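PDB 1T3B: Thiol:disulfide interchange protein DsbC from Haemophilus influenzae, which probably forms and isomerises disulfide bonds in periplasmic proteins, passing on its own redox-active disulfide, and works as a homodimer of the thioredoxin family. Local coordinates for residues K84-V89 / G115-Y120. Residues are numbered along the deposited sequence; the frame is centred on the assembly and turned at random.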
ATOM      1  N   LYS A  84     -13.139 -37.810  14.742  1.00 84.80           N
ATOM      2  CA  LYS A  84     -14.370 -38.535  15.111  1.00 85.97           C
ATOM      3  C   LYS A  84     -15.515 -37.686  14.588  1.00 86.69           C
ATOM      4  O   LYS A  84     -16.193 -38.060  13.626  1.00 86.91           O
ATOM      5  CB  LYS A  84     -14.461 -38.676  16.622  1.00 86.94           C
ATOM      6  N   ASN A  85     -15.728 -36.548  15.246  1.00 87.99           N
ATOM      7  CA  ASN A  85     -16.700 -35.569  14.789  1.00 89.22           C
ATOM      8  C   ASN A  85     -16.195 -34.187  15.192  1.00 89.62           C
ATOM      9  O   ASN A  85     -16.137 -33.803  16.369  1.00 87.05           O
ATOM     10  CB  ASN A  85     -18.126 -35.814  15.291  1.00 89.73           C
ATOM     11  CG  ASN A  85     -19.183 -35.457  14.217  1.00 91.32           C
ATOM     12  OD1 ASN A  85     -19.142 -34.369  13.611  1.00 91.34           O
ATOM     13  ND2 ASN A  85     -20.125 -36.373  13.979  1.00 89.13           N
ATOM     14  N   GLU A  86     -15.800 -33.475  14.148  1.00 90.04           N
ATOM     15  CA  GLU A  86     -15.229 -32.151  14.204  1.00 89.69           C
ATOM     16  C   GLU A  86     -16.035 -31.037  14.832  1.00 90.09           C
ATOM     17  O   GLU A  86     -17.262 -30.969  14.703  1.00 89.28           O
ATOM     18  CB  GLU A  86     -14.848 -31.717  12.786  1.00 89.18           C
ATOM     19  CG  GLU A  86     -16.012 -31.764  11.824  1.00 88.77           C
ATOM     20  CD  GLU A  86     -15.638 -31.345  10.425  1.00 88.88           C
ATOM     21  OE1 GLU A  86     -14.739 -31.978   9.830  1.00 88.13           O
ATOM     22  OE2 GLU A  86     -16.249 -30.384   9.916  1.00 89.83           O
ATOM     23  N   LYS A  87     -15.285 -30.155  15.491  1.00 89.45           N
ATOM     24  CA  LYS A  87     -15.785 -28.955  16.132  1.00 90.09           C
ATOM     25  C   LYS A  87     -14.977 -27.844  15.461  1.00 90.78           C
ATOM     26  O   LYS A  87     -15.326 -26.664  15.534  1.00 91.47           O
ATOM     27  CB  LYS A  87     -15.512 -29.004  17.633  1.00 87.99           C
ATOM     28  CG  LYS A  87     -16.331 -30.074  18.325  1.00 89.28           C
ATOM     29  CD  LYS A  87     -15.809 -30.420  19.713  1.00 89.47           C
ATOM     30  CE  LYS A  87     -16.416 -31.748  20.174  1.00 89.70           C
ATOM     31  NZ  LYS A  87     -16.209 -32.823  19.156  1.00 86.59           N
ATOM     32  N   HIS A  88     -13.895 -28.247  14.789  1.00 90.93           N
ATOM     33  CA  HIS A  88     -13.007 -27.319  14.083  1.00 89.39           C
ATOM     34  C   HIS A  88     -12.435 -27.939  12.803  1.00 88.42           C
ATOM     35  O   HIS A  88     -12.294 -29.156  12.702  1.00 88.99           O
ATOM     36  CB  HIS A  88     -11.870 -26.896  15.004  1.00 90.36           C
ATOM     37  CG  HIS A  88     -12.334 -26.327  16.306  1.00 91.20           C
ATOM     38  ND1 HIS A  88     -13.157 -25.222  16.386  1.00 90.21           N
ATOM     39  CD2 HIS A  88     -12.109 -26.724  17.582  1.00 91.04           C
ATOM     40  CE1 HIS A  88     -13.418 -24.965  17.656  1.00 90.24           C
ATOM     41  NE2 HIS A  88     -12.795 -25.861  18.402  1.00 90.66           N
ATOM     42  N   VAL A  89     -12.107 -27.092  11.834  1.00 86.34           N
ATOM     43  CA  VAL A  89     -11.570 -27.543  10.553  1.00 85.23           C
ATOM     44  C   VAL A  89     -10.482 -26.574  10.105  1.00 82.92           C
ATOM     45  O   VAL A  89     -10.758 -25.624   9.371  1.00 84.03           O
ATOM     46  CB  VAL A  89     -12.674 -27.561   9.470  1.00 85.30           C
ATOM     47  CG1 VAL A  89     -12.115 -28.030   8.141  1.00 85.56           C
ATOM     48  CG2 VAL A  89     -13.802 -28.458   9.906  1.00 86.20           C
ATOM     49  N   GLY A 115     -11.469 -32.634  18.441  1.00 80.26           N
ATOM     50  CA  GLY A 115     -12.490 -32.236  17.490  1.00 80.12           C
ATOM     51  C   GLY A 115     -11.981 -31.303  16.412  1.00 79.16           C
ATOM     52  O   GLY A 115     -12.734 -30.472  15.900  1.00 80.53           O
ATOM     53  N   ILE A 116     -10.703 -31.428  16.061  1.00 78.06           N
ATOM     54  CA  ILE A 116     -10.127 -30.570  15.031  1.00 76.92           C
ATOM     55  C   ILE A 116      -9.635 -31.374  13.835  1.00 75.80           C
ATOM     56  O   ILE A 116      -8.740 -32.196  13.954  1.00 75.29           O
ATOM     57  CB  ILE A 116      -8.939 -29.737  15.577  1.00 76.73           C
ATOM     58  CG1 ILE A 116      -9.342 -29.004  16.857  1.00 76.50           C
ATOM     59  CG2 ILE A 116      -8.500 -28.715  14.535  1.00 77.14           C
ATOM     60  CD1 ILE A 116      -8.256 -28.124  17.439  1.00 76.28           C
ATOM     61  N   THR A 117     -10.241 -31.122  12.686  1.00 75.21           N
ATOM     62  CA  THR A 117      -9.885 -31.778  11.435  1.00 75.05           C
ATOM     63  C   THR A 117      -8.702 -31.048  10.805  1.00 74.95           C
ATOM     64  O   THR A 117      -8.811 -29.864  10.469  1.00 77.35           O
ATOM     65  CB  THR A 117     -11.056 -31.723  10.440  1.00 75.54           C
ATOM     66  OG1 THR A 117     -12.052 -32.675  10.824  1.00 77.35           O
ATOM     67  CG2 THR A 117     -10.582 -32.009   9.031  1.00 75.10           C
ATOM     68  N   VAL A 118      -7.581 -31.742  10.633  1.00 73.42           N
ATOM     69  CA  VAL A 118      -6.400 -31.123  10.042  1.00 70.59           C
ATOM     70  C   VAL A 118      -6.353 -31.370   8.534  1.00 71.04           C
ATOM     71  O   VAL A 118      -6.421 -32.500   8.082  1.00 70.74           O
ATOM     72  CB  VAL A 118      -5.114 -31.656  10.707  1.00 69.20           C
ATOM     73  CG1 VAL A 118      -3.897 -31.006  10.085  1.00 68.47           C
ATOM     74  CG2 VAL A 118      -5.150 -31.374  12.200  1.00 69.42           C
ATOM     75  N   ARG A 119      -6.246 -30.300   7.757  1.00 70.83           N
ATOM     76  CA  ARG A 119      -6.204 -30.402   6.302  1.00 70.68           C
ATOM     77  C   ARG A 119      -4.903 -29.796   5.785  1.00 70.10           C
ATOM     78  O   ARG A 119      -4.673 -28.604   5.933  1.00 72.59           O
ATOM     79  CB  ARG A 119      -7.400 -29.664   5.696  1.00 72.43           C
ATOM     80  CG  ARG A 119      -8.676 -29.782   6.521  1.00 74.05           C
ATOM     81  CD  ARG A 119      -9.903 -29.324   5.745  1.00 74.83           C
ATOM     82  NE  ARG A 119      -9.730 -27.983   5.203  1.00 75.97           N
ATOM     83  CZ  ARG A 119     -10.650 -27.327   4.506  1.00 75.04           C
ATOM     84  NH1 ARG A 119     -11.825 -27.890   4.258  1.00 74.73           N
ATOM     85  NH2 ARG A 119     -10.391 -26.107   4.058  1.00 74.51           N
ATOM     86  N   TYR A 120      -4.054 -30.611   5.176  1.00 69.27           N
ATOM     87  CA  TYR A 120      -2.780 -30.117   4.687  1.00 68.59           C
ATOM     88  C   TYR A 120      -2.743 -29.621   3.259  1.00 68.41           C
ATOM     89  O   TYR A 120      -3.306 -30.219   2.345  1.00 68.65           O
ATOM     90  CB  TYR A 120      -1.675 -31.173   4.805  1.00 68.36           C
ATOM     91  CG  TYR A 120      -1.293 -31.614   6.195  1.00 65.78           C
ATOM     92  CD1 TYR A 120      -0.784 -30.720   7.137  1.00 66.77           C
ATOM     93  CD2 TYR A 120      -1.402 -32.946   6.553  1.00 65.62           C
ATOM     94  CE1 TYR A 120      -0.393 -31.160   8.405  1.00 65.30           C
ATOM     95  CE2 TYR A 120      -1.017 -33.386   7.806  1.00 66.40           C
ATOM     96  CZ  TYR A 120      -0.519 -32.500   8.722  1.00 65.45           C
ATOM     97  OH  TYR A 120      -0.175 -32.988   9.953  1.00 68.00           O
TER
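With CG lying between the backbone N and the carbonyl carbon (chi1 56°) and an extended chain beyond it, Glu-86 reaches the hydroxyl of Thr-117, whose OG1 stands beside its own backbone N (chi1 -76°). OG1 donates to OE1 of Glu-86 at 2.9 Å, approaching from above the carboxylate plane, while Ala-83 N gives the same hydroxyl a weak bond; threonine suits a strand and can serve both partners.

Gly-115, closing the Schellman motif of helix 108-113 with the positive phi glycine readily adopts, offers its O to Lys-87 N (2.6 Å, nearly straight) and His-88 N (2.7 Å, bent). Parallel pairing then begins, Thr-117 N bonding His-88 O at 2.8 Å (178° at the hydrogen).

On one face of the sheet the His-88 ring edge meets beta-branched Ile-116, CD2 to CG1 3.7 Å, where both side chains also touch Leu-206. On the other, strand-suited Val-89 puts CG1 3.5 Å from Arg-119 CD and over one guanidinium face; arginine's length lets NH2 bond Asn-72 and Thr-91.

The shared carbonyl and the carboxylate–hydroxyl bond thus hold the loop entering strand 88-94 to the start of strand 116-122, and Glu-86 probably polarises the Thr-117 hydroxyl.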